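Proton-dependent oligopeptide transporter family protein (Xanthomonas campestris, PDB 6EI3) probably carries small peptides across the bacterial membrane together with protons, as a POT-family member of the major facilitator superfamily. Local coordinates at residues V376-V381 / F477-F482; I384-D389 / E471-M476. One frame throughout, in Å; residues are numbered along the deposited sequence.

Contact 1: V376-V381 / F477-F482; sequences VAWIAV and FFFAAF. With 78M ((2S)-2,3-dihydroxypropyl(7Z)-pentadec-7-enoate), chain F; 78M ((2S)-2,3-dihydroxypropyl(7Z)-pentadec-7-enoate), chain P.
The indole of Trp378 receives Phe479 CB over one face: this carbon stands 4.2 Å from the centroid of the Trp378 six-membered ring, off toward the rim, in a CH-pi contact. The two side chains lie alongside each other with a common heading, their ring planes inclined by 59°. Phe477 offers one ring face to the tail of a monoacylglycerol lipid (78M, chain P), with C10 about 4.0 Å above the plane, while Ile379 O nears its CE1 obliquely.

Between these aromatic groups sits Ala480, whose methyl is small enough to admit the other backbone. Its CB lies 3.8 Å from Trp378 CB on one flank and 3.7 Å from Ile379 CD1 on the other. The contact joins 363-389 and 471-495, two transmembrane helices of a POT transporter of the major facilitator superfamily. Segments 376-381 and 477-482 of these helices run nearly antiparallel (165°), their axes 7.9 Å apart at closest, and Trp378 and Ala480 approach to 4.9 Å between their CA atoms. Ile379 CB leaves its helix obliquely to the partner; with CG1 turned beside the backbone N (chi1 -68°), its CD1 swings across to the Ala480 methyl and to Phe477 CD1, 4.2 Å away.

Trp378 suits its buried position by packing a broad apolar indole on Phe479 and Ala480; its NE1 also has a weak hydrogen bond to Leu305 O. On the far side of helix 363-389, Val376 and Ala380 carry a second lipid, 78M of chain F, with Ala380 CB 3.9 Å from its C8.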
ATOM      1  N   VAL A 376     -12.832   5.943  13.247  1.00 26.22           N
ATOM      2  CA  VAL A 376     -13.409   5.435  14.507  1.00 27.11           C
ATOM      3  C   VAL A 376     -12.383   4.547  15.239  1.00 30.71           C
ATOM      4  O   VAL A 376     -12.250   4.657  16.455  1.00 31.59           O
ATOM      5  CB  VAL A 376     -14.787   4.732  14.279  1.00 31.93           C
ATOM      6  CG1 VAL A 376     -15.392   4.215  15.594  1.00 32.42           C
ATOM      7  CG2 VAL A 376     -15.771   5.676  13.591  1.00 32.35           C
ATOM      8  N   ALA A 377     -11.616   3.724  14.489  1.00 26.75           N
ATOM      9  CA  ALA A 377     -10.560   2.855  15.024  1.00 25.58           C
ATOM     10  C   ALA A 377      -9.514   3.708  15.733  1.00 30.76           C
ATOM     11  O   ALA A 377      -9.072   3.361  16.827  1.00 30.91           O
ATOM     12  CB  ALA A 377      -9.902   2.068  13.897  1.00 25.07           C
ATOM     13  N   TRP A 378      -9.157   4.852  15.123  1.00 27.28           N
ATOM     14  CA  TRP A 378      -8.160   5.759  15.675  1.00 27.06           C
ATOM     15  C   TRP A 378      -8.708   6.580  16.856  1.00 32.13           C
ATOM     16  O   TRP A 378      -7.912   6.971  17.704  1.00 31.13           O
ATOM     17  CB  TRP A 378      -7.523   6.597  14.562  1.00 25.20           C
ATOM     18  CG  TRP A 378      -6.468   5.790  13.848  1.00 25.18           C
ATOM     19  CD1 TRP A 378      -6.671   4.718  13.027  1.00 27.50           C
ATOM     20  CD2 TRP A 378      -5.049   5.879  14.049  1.00 24.52           C
ATOM     21  NE1 TRP A 378      -5.465   4.150  12.681  1.00 26.90           N
ATOM     22  CE2 TRP A 378      -4.450   4.869  13.265  1.00 28.09           C
ATOM     23  CE3 TRP A 378      -4.223   6.721  14.813  1.00 25.81           C
ATOM     24  CZ2 TRP A 378      -3.064   4.712  13.178  1.00 26.56           C
ATOM     25  CZ3 TRP A 378      -2.846   6.571  14.724  1.00 26.88           C
ATOM     26  CH2 TRP A 378      -2.280   5.546  13.946  1.00 26.68           C
ATOM     27  N   ILE A 379     -10.058   6.738  16.986  1.00 29.94           N
ATOM     28  CA  ILE A 379     -10.648   7.356  18.189  1.00 31.07           C
ATOM     29  C   ILE A 379     -10.400   6.360  19.358  1.00 34.95           C
ATOM     30  O   ILE A 379      -9.971   6.775  20.435  1.00 35.12           O
ATOM     31  CB  ILE A 379     -12.159   7.742  18.054  1.00 34.44           C
ATOM     32  CG1 ILE A 379     -12.393   8.919  17.057  1.00 34.74           C
ATOM     33  CG2 ILE A 379     -12.812   8.032  19.448  1.00 34.38           C
ATOM     34  CD1 ILE A 379     -11.806  10.339  17.491  1.00 40.25           C
ATOM     35  N   ALA A 380     -10.632   5.051  19.111  1.00 31.24           N
ATOM     36  CA  ALA A 380     -10.403   3.974  20.068  1.00 31.71           C
ATOM     37  C   ALA A 380      -8.917   3.874  20.465  1.00 33.54           C
ATOM     38  O   ALA A 380      -8.646   3.799  21.659  1.00 31.29           O
ATOM     39  CB  ALA A 380     -10.891   2.653  19.505  1.00 32.24           C
ATOM     40  N   VAL A 381      -7.961   3.927  19.489  1.00 30.36           N
ATOM     41  CA  VAL A 381      -6.501   3.894  19.783  1.00 30.99           C
ATOM     42  C   VAL A 381      -6.086   5.073  20.681  1.00 33.68           C
ATOM     43  O   VAL A 381      -5.275   4.895  21.597  1.00 33.21           O
ATOM     44  CB  VAL A 381      -5.569   3.808  18.532  1.00 36.03           C
ATOM     45  CG1 VAL A 381      -4.102   3.615  18.940  1.00 36.27           C
ATOM     46  CG2 VAL A 381      -5.978   2.663  17.637  1.00 35.93           C
ATOM     47  N   PHE A 477      -5.323  11.115  17.680  1.00 30.10           N
ATOM     48  CA  PHE A 477      -6.520  11.951  17.463  1.00 30.06           C
ATOM     49  C   PHE A 477      -6.431  12.746  16.173  1.00 33.74           C
ATOM     50  O   PHE A 477      -7.434  12.888  15.485  1.00 33.42           O
ATOM     51  CB  PHE A 477      -6.802  12.845  18.677  1.00 31.80           C
ATOM     52  CG  PHE A 477      -7.302  12.043  19.859  1.00 32.26           C
ATOM     53  CD1 PHE A 477      -8.343  11.126  19.713  1.00 32.43           C
ATOM     54  CD2 PHE A 477      -6.757  12.226  21.123  1.00 33.54           C
ATOM     55  CE1 PHE A 477      -8.815  10.399  20.801  1.00 33.11           C
ATOM     56  CE2 PHE A 477      -7.217  11.479  22.210  1.00 36.00           C
ATOM     57  CZ  PHE A 477      -8.238  10.565  22.042  1.00 33.20           C
ATOM     58  N   PHE A 478      -5.221  13.186  15.806  1.00 31.52           N
ATOM     59  CA  PHE A 478      -4.971  13.870  14.535  1.00 32.07           C
ATOM     60  C   PHE A 478      -5.325  12.936  13.353  1.00 33.42           C
ATOM     61  O   PHE A 478      -6.022  13.363  12.435  1.00 33.35           O
ATOM     62  CB  PHE A 478      -3.506  14.334  14.424  1.00 34.44           C
ATOM     63  CG  PHE A 478      -3.159  14.793  13.024  1.00 37.25           C
ATOM     64  CD1 PHE A 478      -3.545  16.050  12.569  1.00 41.81           C
ATOM     65  CD2 PHE A 478      -2.477  13.951  12.147  1.00 38.57           C
ATOM     66  CE1 PHE A 478      -3.255  16.457  11.260  1.00 43.82           C
ATOM     67  CE2 PHE A 478      -2.173  14.365  10.845  1.00 42.08           C
ATOM     68  CZ  PHE A 478      -2.585  15.602  10.401  1.00 41.79           C
ATOM     69  N   PHE A 479      -4.823  11.679  13.366  1.00 27.39           N
ATOM     70  CA  PHE A 479      -5.125  10.754  12.276  1.00 25.61           C
ATOM     71  C   PHE A 479      -6.609  10.414  12.178  1.00 29.76           C
ATOM     72  O   PHE A 479      -7.108  10.338  11.056  1.00 29.89           O
ATOM     73  CB  PHE A 479      -4.245   9.502  12.316  1.00 25.62           C
ATOM     74  CG  PHE A 479      -2.867   9.846  11.788  1.00 26.49           C
ATOM     75  CD1 PHE A 479      -2.658  10.052  10.428  1.00 28.94           C
ATOM     76  CD2 PHE A 479      -1.775   9.935  12.648  1.00 27.55           C
ATOM     77  CE1 PHE A 479      -1.386  10.370   9.942  1.00 29.86           C
ATOM     78  CE2 PHE A 479      -0.500  10.235  12.159  1.00 29.94           C
ATOM     79  CZ  PHE A 479      -0.316  10.462  10.812  1.00 28.33           C
ATOM     80  N   ALA A 480      -7.325  10.283  13.328  1.00 26.91           N
ATOM     81  CA  ALA A 480      -8.780  10.068  13.371  1.00 27.53           C
ATOM     82  C   ALA A 480      -9.505  11.224  12.673  1.00 32.98           C
ATOM     83  O   ALA A 480     -10.382  10.978  11.840  1.00 32.70           O
ATOM     84  CB  ALA A 480      -9.257   9.986  14.811  1.00 28.71           C
ATOM     85  N   ALA A 481      -9.119  12.478  12.998  1.00 31.01           N
ATOM     86  CA  ALA A 481      -9.703  13.697  12.410  1.00 32.52           C
ATOM     87  C   ALA A 481      -9.437  13.753  10.896  1.00 35.22           C
ATOM     88  O   ALA A 481     -10.336  14.105  10.140  1.00 34.47           O
ATOM     89  CB  ALA A 481      -9.132  14.938  13.088  1.00 33.84           C
ATOM     90  N   PHE A 482      -8.200  13.402  10.480  1.00 30.49           N
ATOM     91  CA  PHE A 482      -7.742  13.363   9.090  1.00 29.89           C
ATOM     92  C   PHE A 482      -8.582  12.349   8.289  1.00 33.03           C
ATOM     93  O   PHE A 482      -9.005  12.670   7.181  1.00 33.27           O
ATOM     94  CB  PHE A 482      -6.231  13.032   9.038  1.00 30.35           C
ATOM     95  CG  PHE A 482      -5.543  12.966   7.688  1.00 31.04           C
ATOM     96  CD1 PHE A 482      -5.841  13.886   6.684  1.00 33.42           C
ATOM     97  CD2 PHE A 482      -4.564  12.006   7.434  1.00 32.43           C
ATOM     98  CE1 PHE A 482      -5.178  13.845   5.451  1.00 34.44           C
ATOM     99  CE2 PHE A 482      -3.888  11.974   6.205  1.00 34.40           C
ATOM    100  CZ  PHE A 482      -4.198  12.893   5.223  1.00 32.60           C
TER
HETATM  101  O21 78M F 605      -9.753   1.897  32.132  1.00 91.69           O
HETATM  102  C20 78M F 605      -9.843   2.731  30.986  1.00 90.09           C
HETATM  103  C18 78M F 605     -11.223   2.652  30.376  1.00 89.53           C
HETATM  104  O19 78M F 605     -11.495   1.324  29.922  1.00 89.14           O
HETATM  105  C17 78M F 605     -11.454   3.674  29.283  1.00 88.30           C
HETATM  106  O2  78M F 605     -10.823   3.245  28.051  1.00 85.21           O
HETATM  107  C1  78M F 605     -11.607   2.736  27.091  1.00 84.15           C
HETATM  108  O1  78M F 605     -12.729   2.337  27.281  1.00 88.10           O
HETATM  109  C2  78M F 605     -10.917   2.745  25.757  1.00 78.33           C
HETATM  110  C3  78M F 605     -11.733   2.104  24.636  1.00 74.24           C
HETATM  111  C4  78M F 605     -12.031   3.048  23.484  1.00 71.25           C
HETATM  112  C5  78M F 605     -13.410   3.687  23.502  1.00 69.73           C
HETATM  113  C6  78M F 605     -13.599   4.755  22.423  1.00 68.18           C
HETATM  114  C7  78M F 605     -14.670   4.428  21.433  1.00 67.48           C
HETATM  115  C8  78M F 605     -14.525   3.747  20.308  1.00 66.83           C
HETATM  116  C9  78M F 605     -15.597   3.418  19.313  1.00 67.28           C
HETATM  117  C10 78M F 605     -16.661   2.449  19.844  1.00 69.39           C
HETATM  118  C11 78M F 605     -17.987   2.504  19.097  1.00 71.76           C
HETATM  119  C12 78M F 605     -18.057   1.643  17.845  1.00 71.98           C
HETATM  120  C13 78M F 605     -19.254   1.946  16.961  1.00 73.28           C
HETATM  121  C15 78M F 605     -20.581   1.365  14.898  1.00 75.61           C
HETATM  122  C14 78M F 605     -19.394   1.019  15.767  1.00 73.81           C
HETATM  123  C8  78M P 615      -9.384  13.973  24.859  1.00 82.91           C
HETATM  124  C9  78M P 615     -10.390  14.251  23.788  1.00 83.30           C
HETATM  125  C10 78M P 615      -9.744  14.575  22.441  1.00 82.34           C
HETATM  126  C11 78M P 615     -10.724  14.567  21.278  1.00 82.32           C
HETATM  127  C12 78M P 615     -10.098  14.816  19.915  1.00 81.68           C
HETATM  128  C13 78M P 615     -10.986  14.389  18.755  1.00 82.41           C
HETATM  129  C15 78M P 615     -11.288  14.177  16.250  1.00 81.90           C
HETATM  130  C14 78M P 615     -10.424  14.707  17.379  1.00 82.14           C

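Contact 2: I384-D389 / E471-M476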
ATOM      1  N   ILE A 384      -7.453   4.721  24.234  1.00 29.27           N
ATOM      2  CA  ILE A 384      -6.634   3.746  24.940  1.00 28.03           C
ATOM      3  C   ILE A 384      -5.354   4.443  25.431  1.00 32.48           C
ATOM      4  O   ILE A 384      -4.983   4.297  26.602  1.00 32.54           O
ATOM      5  CB  ILE A 384      -6.359   2.512  24.062  1.00 29.20           C
ATOM      6  CG1 ILE A 384      -7.620   1.621  23.979  1.00 28.90           C
ATOM      7  CG2 ILE A 384      -5.133   1.727  24.576  1.00 29.51           C
ATOM      8  CD1 ILE A 384      -7.688   0.772  22.681  1.00 32.05           C
ATOM      9  N   GLN A 385      -4.730   5.251  24.557  1.00 28.18           N
ATOM     10  CA  GLN A 385      -3.526   6.000  24.899  1.00 28.52           C
ATOM     11  C   GLN A 385      -3.778   6.962  26.047  1.00 33.91           C
ATOM     12  O   GLN A 385      -2.938   7.036  26.923  1.00 32.81           O
ATOM     13  CB  GLN A 385      -2.971   6.769  23.685  1.00 29.54           C
ATOM     14  CG  GLN A 385      -1.536   7.291  23.872  1.00 33.64           C
ATOM     15  CD  GLN A 385      -0.531   6.184  24.118  1.00 43.78           C
ATOM     16  OE1 GLN A 385      -0.483   5.191  23.395  1.00 34.56           O
ATOM     17  NE2 GLN A 385       0.267   6.312  25.175  1.00 33.95           N
ATOM     18  N   VAL A 386      -4.920   7.694  26.037  1.00 33.55           N
ATOM     19  CA  VAL A 386      -5.288   8.668  27.088  1.00 35.72           C
ATOM     20  C   VAL A 386      -5.429   7.953  28.449  1.00 39.57           C
ATOM     21  O   VAL A 386      -4.998   8.506  29.455  1.00 40.72           O
ATOM     22  CB  VAL A 386      -6.534   9.522  26.706  1.00 39.96           C
ATOM     23  CG1 VAL A 386      -7.058  10.329  27.891  1.00 41.17           C
ATOM     24  CG2 VAL A 386      -6.230  10.445  25.530  1.00 39.25           C
ATOM     25  N   ALA A 387      -5.988   6.716  28.464  1.00 34.56           N
ATOM     26  CA  ALA A 387      -6.113   5.910  29.686  1.00 35.37           C
ATOM     27  C   ALA A 387      -4.711   5.526  30.173  1.00 38.23           C
ATOM     28  O   ALA A 387      -4.420   5.687  31.353  1.00 39.16           O
ATOM     29  CB  ALA A 387      -6.953   4.664  29.429  1.00 35.64           C
ATOM     30  N   MET A 388      -3.817   5.145  29.248  1.00 34.58           N
ATOM     31  CA  MET A 388      -2.418   4.787  29.542  1.00 35.21           C
ATOM     32  C   MET A 388      -1.648   6.002  30.090  1.00 41.03           C
ATOM     33  O   MET A 388      -0.968   5.882  31.109  1.00 41.44           O
ATOM     34  CB  MET A 388      -1.711   4.226  28.289  1.00 36.51           C
ATOM     35  CG  MET A 388      -2.056   2.767  27.962  1.00 39.98           C
ATOM     36  SD  MET A 388      -1.616   2.295  26.251  1.00 44.06           S
ATOM     37  CE  MET A 388       0.127   2.191  26.378  1.00 41.29           C
ATOM     38  N   ASP A 389      -1.787   7.176  29.437  1.00 37.05           N
ATOM     39  CA  ASP A 389      -1.122   8.414  29.847  1.00 38.55           C
ATOM     40  C   ASP A 389      -1.528   8.866  31.268  1.00 44.46           C
ATOM     41  O   ASP A 389      -0.709   9.443  31.975  1.00 45.68           O
ATOM     42  CB  ASP A 389      -1.342   9.533  28.805  1.00 39.97           C
ATOM     43  CG  ASP A 389      -0.781   9.241  27.411  1.00 48.56           C
ATOM     44  OD1 ASP A 389       0.185   8.450  27.304  1.00 49.02           O
ATOM     45  OD2 ASP A 389      -1.293   9.822  26.433  1.00 53.91           O
ATOM     46  N   GLU A 471       2.439  13.119  22.942  1.00 41.02           N
ATOM     47  CA  GLU A 471       2.691  13.220  21.503  1.00 39.98           C
ATOM     48  C   GLU A 471       1.973  12.072  20.758  1.00 40.33           C
ATOM     49  O   GLU A 471       1.305  12.318  19.751  1.00 39.34           O
ATOM     50  CB  GLU A 471       4.203  13.211  21.231  1.00 41.35           C
ATOM     51  CG  GLU A 471       4.593  13.759  19.873  1.00 49.56           C
ATOM     52  CD  GLU A 471       6.090  13.856  19.654  1.00 58.94           C
ATOM     53  OE1 GLU A 471       6.614  13.083  18.823  1.00 43.17           O
ATOM     54  OE2 GLU A 471       6.739  14.707  20.301  1.00 56.94           O
ATOM     55  N   ALA A 472       2.069  10.838  21.285  1.00 34.88           N
ATOM     56  CA  ALA A 472       1.397   9.670  20.712  1.00 33.15           C
ATOM     57  C   ALA A 472      -0.135   9.897  20.668  1.00 35.47           C
ATOM     58  O   ALA A 472      -0.711   9.771  19.597  1.00 34.26           O
ATOM     59  CB  ALA A 472       1.735   8.417  21.505  1.00 33.45           C
ATOM     60  N   ALA A 473      -0.761  10.313  21.800  1.00 31.87           N
ATOM     61  CA  ALA A 473      -2.207  10.561  21.914  1.00 31.21           C
ATOM     62  C   ALA A 473      -2.667  11.680  20.985  1.00 34.25           C
ATOM     63  O   ALA A 473      -3.702  11.534  20.336  1.00 32.55           O
ATOM     64  CB  ALA A 473      -2.597  10.860  23.363  1.00 32.50           C
ATOM     65  N   PHE A 474      -1.878  12.773  20.880  1.00 32.34           N
ATOM     66  CA  PHE A 474      -2.181  13.879  19.970  1.00 33.31           C
ATOM     67  C   PHE A 474      -2.221  13.365  18.510  1.00 34.87           C
ATOM     68  O   PHE A 474      -3.166  13.662  17.790  1.00 34.64           O
ATOM     69  CB  PHE A 474      -1.135  14.996  20.111  1.00 37.01           C
ATOM     70  CG  PHE A 474      -1.369  16.176  19.196  1.00 40.74           C
ATOM     71  CD1 PHE A 474      -2.192  17.227  19.586  1.00 45.03           C
ATOM     72  CD2 PHE A 474      -0.780  16.230  17.933  1.00 43.42           C
ATOM     73  CE1 PHE A 474      -2.418  18.310  18.733  1.00 47.43           C
ATOM     74  CE2 PHE A 474      -1.010  17.312  17.081  1.00 46.67           C
ATOM     75  CZ  PHE A 474      -1.833  18.341  17.484  1.00 46.41           C
ATOM     76  N   LEU A 475      -1.178  12.631  18.084  1.00 30.28           N
ATOM     77  CA  LEU A 475      -1.043  12.059  16.745  1.00 29.52           C
ATOM     78  C   LEU A 475      -2.175  11.095  16.419  1.00 31.47           C
ATOM     79  O   LEU A 475      -2.667  11.112  15.300  1.00 30.58           O
ATOM     80  CB  LEU A 475       0.322  11.367  16.563  1.00 29.34           C
ATOM     81  CG  LEU A 475       1.515  12.274  16.256  1.00 36.94           C
ATOM     82  CD1 LEU A 475       2.835  11.498  16.427  1.00 37.43           C
ATOM     83  CD2 LEU A 475       1.433  12.852  14.836  1.00 38.64           C
ATOM     84  N   MET A 476      -2.613  10.289  17.404  1.00 27.42           N
ATOM     85  CA  MET A 476      -3.711   9.342  17.215  1.00 26.28           C
ATOM     86  C   MET A 476      -5.017  10.067  16.907  1.00 31.65           C
ATOM     87  O   MET A 476      -5.675   9.742  15.915  1.00 30.66           O
ATOM     88  CB  MET A 476      -3.839   8.384  18.398  1.00 27.58           C
ATOM     89  CG  MET A 476      -2.696   7.410  18.479  1.00 29.58           C
ATOM     90  SD  MET A 476      -2.512   6.781  20.147  1.00 32.96           S
ATOM     91  CE  MET A 476      -1.024   5.763  19.922  1.00 29.75           C
TER
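Two helix ends meet where helix 471-495 begins and helix 363-389 finishes, an antiparallel helix pair of the membrane domain; segments 384-389 and 471-476 lie at 162° to each other, their axes 9.2 Å apart at closest. Gln385 carries most of the contact, reaching toward Ala473, and their CA atoms are 5.6 Å from each other. The small Ala473 lets the glutamine's aliphatic stem lie against the backbone: Gln385 CG comes to 3.7 Å from Ala473 N, and the Ala472 methyl touches the amide carbon CD. With CG anti to the backbone N (chi1 -166°) and a bend at chi2, the chain of Gln385 folds so that its amide turns along its own helix.

Met476 comes from the other helix as an extended thioether chain that crosses Gln385 at about a right angle. Its SD rests 3.6 Å from Gln385 CB, and its CE meets Gln385 OE1 at 3.6 Å; a flexible, weakly polar chain is well suited to lie beside both the stem and the amide. One methyl of the branched Val386, CG2, packs loosely beside Ala473 CB.

The amide is gripped at both ends. Gln385 NE2 donates to Asp389 OD1, one turn on, over 3.0 Å and at 165°; the acceptor lies in the amide plane, while the carboxylate is met from above its own plane. Gln385 OE1 takes a hydrogen bond from Gln316 NE2. Asp389 OD2, 3.5 Å from Ala473 CB, also pairs with Ser470 OG, which in turn accepts from Ala473 N at the start of helix 471-495. The polar groups therefore tie the two helix ends through Ser470, and the two bonds on Gln385 fix the rotation of its amide beside the Ala472 methyl, while the stem rests on Ala473.

Contacts 1 and 2 are successive levels of one antiparallel pair, helices 363-389 and 471-495, with centres about 10 Å apart. The level at 376-381 and 477-482 is buried and apolar; that at 384-389 and 471-476, nearer the helix ends, adds amide and carboxylate chemistry, and the axes stand farther apart there. Met476 of contact 2 joins the two: its backbone O lies 3.5 Å from Trp378 CE3 and its SD 3.6 Å from Val381 O. Phe477 CE2 likewise packs 3.6 Å from Val386 CG2. Phe477 and Val386 share a pocket for one bound lipid, whereas Val376, Ala380, Ile384 and Ala387 line that of the chain F lipid.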